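Local coordinates for protein acyl-coenzyme A oxidase 1 (Yarrowia lipolytica, PDB 5Y9D) that oxidises saturated acyl-CoAs to (2E)-enoyl-CoAs with FAD and molecular oxygen, releasing hydrogen peroxide in peroxisomal fatty acid beta-oxidation, at residues Arg570-Leu573 / Ile574-Tyr578. Residues are numbered along the deposited sequence; the frame is centred on the assembly and turned at random.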
loop_
_atom_site.group_PDB
_atom_site.type_symbol
_atom_site.label_atom_id
_atom_site.label_comp_id
_atom_site.label_asym_id
_atom_site.label_seq_id
_atom_site.Cartn_x
_atom_site.Cartn_y
_atom_site.Cartn_z
ATOM N N ARG A 570 -17.991 -10.082 5.063
ATOM C CA ARG A 570 -18.432 -9.636 3.745
ATOM C C ARG A 570 -19.938 -9.841 3.560
ATOM O O ARG A 570 -20.610 -8.972 2.992
ATOM C CB ARG A 570 -17.658 -10.271 2.604
ATOM C CG ARG A 570 -18.109 -9.761 1.234
ATOM C CD ARG A 570 -17.873 -8.240 1.082
ATOM N NE ARG A 570 -16.993 -8.026 -0.069
ATOM C CZ ARG A 570 -15.705 -7.716 -0.016
ATOM N NH1 ARG A 570 -15.091 -7.472 1.127
ATOM N NH2 ARG A 570 -15.031 -7.618 -1.147
ATOM N N GLN A 571 -20.450 -10.968 4.075
ATOM C CA GLN A 571 -21.890 -11.279 4.093
ATOM C C GLN A 571 -22.682 -10.270 4.942
ATOM O O GLN A 571 -23.792 -9.879 4.599
ATOM C CB GLN A 571 -22.107 -12.739 4.574
ATOM C CG GLN A 571 -23.551 -13.178 4.792
ATOM C CD GLN A 571 -24.123 -12.684 6.108
ATOM O OE1 GLN A 571 -23.404 -12.534 7.107
ATOM N NE2 GLN A 571 -25.398 -12.371 6.107
ATOM N N HIS A 572 -22.118 -9.846 6.054
ATOM C CA HIS A 572 -22.765 -8.837 6.866
ATOM C C HIS A 572 -22.949 -7.500 6.138
ATOM O O HIS A 572 -24.001 -6.830 6.271
ATOM C CB HIS A 572 -21.960 -8.597 8.124
ATOM C CG HIS A 572 -22.717 -7.879 9.191
ATOM N ND1 HIS A 572 -23.868 -8.385 9.748
ATOM C CD2 HIS A 572 -22.469 -6.717 9.832
ATOM C CE1 HIS A 572 -24.310 -7.556 10.675
ATOM N NE2 HIS A 572 -23.475 -6.539 10.751
ATOM N N LEU A 573 -21.940 -7.098 5.375
ATOM C CA LEU A 573 -21.984 -5.775 4.753
ATOM C C LEU A 573 -22.945 -5.777 3.603
ATOM O O LEU A 573 -23.773 -4.861 3.473
ATOM C CB LEU A 573 -20.621 -5.319 4.279
ATOM C CG LEU A 573 -19.727 -4.686 5.331
ATOM C CD1 LEU A 573 -18.390 -4.355 4.659
ATOM C CD2 LEU A 573 -20.335 -3.422 5.946
ATOM N N ILE A 574 -22.828 -6.805 2.768
ATOM C CA ILE A 574 -23.750 -7.001 1.648
ATOM C C ILE A 574 -25.179 -6.991 2.195
ATOM O O ILE A 574 -26.021 -6.241 1.716
ATOM C CB ILE A 574 -23.426 -8.312 0.871
ATOM C CG1 ILE A 574 -22.137 -8.125 0.063
ATOM C CG2 ILE A 574 -24.616 -8.769 0.004
ATOM C CD1 ILE A 574 -21.585 -9.419 -0.496
ATOM N N SER A 575 -25.423 -7.762 3.249
ATOM C CA SER A 575 -26.765 -7.799 3.856
ATOM C C SER A 575 -27.194 -6.468 4.408
ATOM O O SER A 575 -28.360 -6.115 4.275
ATOM C CB SER A 575 -26.856 -8.822 4.984
ATOM O OG SER A 575 -27.147 -10.091 4.472
ATOM N N SER A 576 -26.280 -5.749 5.059
ATOM C CA SER A 576 -26.631 -4.457 5.634
ATOM C C SER A 576 -26.955 -3.411 4.570
ATOM O O SER A 576 -27.811 -2.570 4.779
ATOM C CB SER A 576 -25.523 -3.940 6.549
ATOM O OG SER A 576 -25.204 -4.910 7.529
ATOM N N PHE A 577 -26.277 -3.474 3.436
ATOM C CA PHE A 577 -26.537 -2.553 2.338
ATOM C C PHE A 577 -27.934 -2.759 1.793
ATOM O O PHE A 577 -28.669 -1.792 1.610
ATOM C CB PHE A 577 -25.517 -2.751 1.217
ATOM C CG PHE A 577 -25.371 -1.578 0.287
ATOM C CD1 PHE A 577 -26.184 -0.441 0.385
ATOM C CD2 PHE A 577 -24.437 -1.627 -0.724
ATOM C CE1 PHE A 577 -26.032 0.612 -0.484
ATOM C CE2 PHE A 577 -24.293 -0.575 -1.604
ATOM C CZ PHE A 577 -25.083 0.552 -1.475
ATOM N N TYR A 578 -28.316 -4.012 1.558
ATOM C CA TYR A 578 -29.695 -4.310 1.081
ATOM C C TYR A 578 -30.785 -3.916 2.075
ATOM O O TYR A 578 -31.846 -3.477 1.686
ATOM C CB TYR A 578 -29.840 -5.800 0.772
ATOM C CG TYR A 578 -29.223 -6.186 -0.531
ATOM C CD1 TYR A 578 -29.607 -5.566 -1.696
ATOM C CD2 TYR A 578 -28.263 -7.187 -0.606
ATOM C CE1 TYR A 578 -29.045 -5.915 -2.901
ATOM C CE2 TYR A 578 -27.713 -7.551 -1.822
ATOM C CZ TYR A 578 -28.121 -6.907 -2.967
ATOM O OH TYR A 578 -27.586 -7.231 -4.181
#
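With OG of S576 anti to its own carbonyl carbon (chi1 -54°) and CG of H572 beside the carbonyl carbon (chi1 -164°), the hydroxyl is folded back towards the preceding turn and the imidazole leans forward to meet it. The pair illustrates how a helical serine can turn its hydroxyl on the carbonyl four residues back, the i to i+4 spacing of an alpha-helix. S576 OG lies 2.6 Å from H572 O, and the backbone amide N of S576 donates to that same oxygen at 2.8 Å. OE1 of E377, on helix 355-391, is the other acceptor within reach of this one hydroxyl proton, so which of the two receives it is not settled. The same OG stands over the centre of one face of the H572 ring, 3.9 Å above the plane.

Two residues earlier, the pair R570-I574 makes an aliphatic contact. CG1 of I574 sits beside the backbone N, which carries CD1 to 3.9 Å from CG of R570, the two side chains running at a slant to each other. CG1 of I574 also lies 3.4 Å from R570 O, the oxygen that accepts the amide of I574 in a nearly straight bond. Beyond CG the arginine chain bends at chi2 and chi3, and its NE hydrogen-bonds S603 while NH2 forms a salt bridge with E606.

All of this belongs to one alpha-helix, 558-581, in the C-terminal acyl-CoA oxidase region, away from the FAD pocket. R570, I574 and Y578 face helix 589-606; H572 and F577 meet helix 355-391, while Q571, S575 and Y578 touch helix 519-544, so three helices pack around this one.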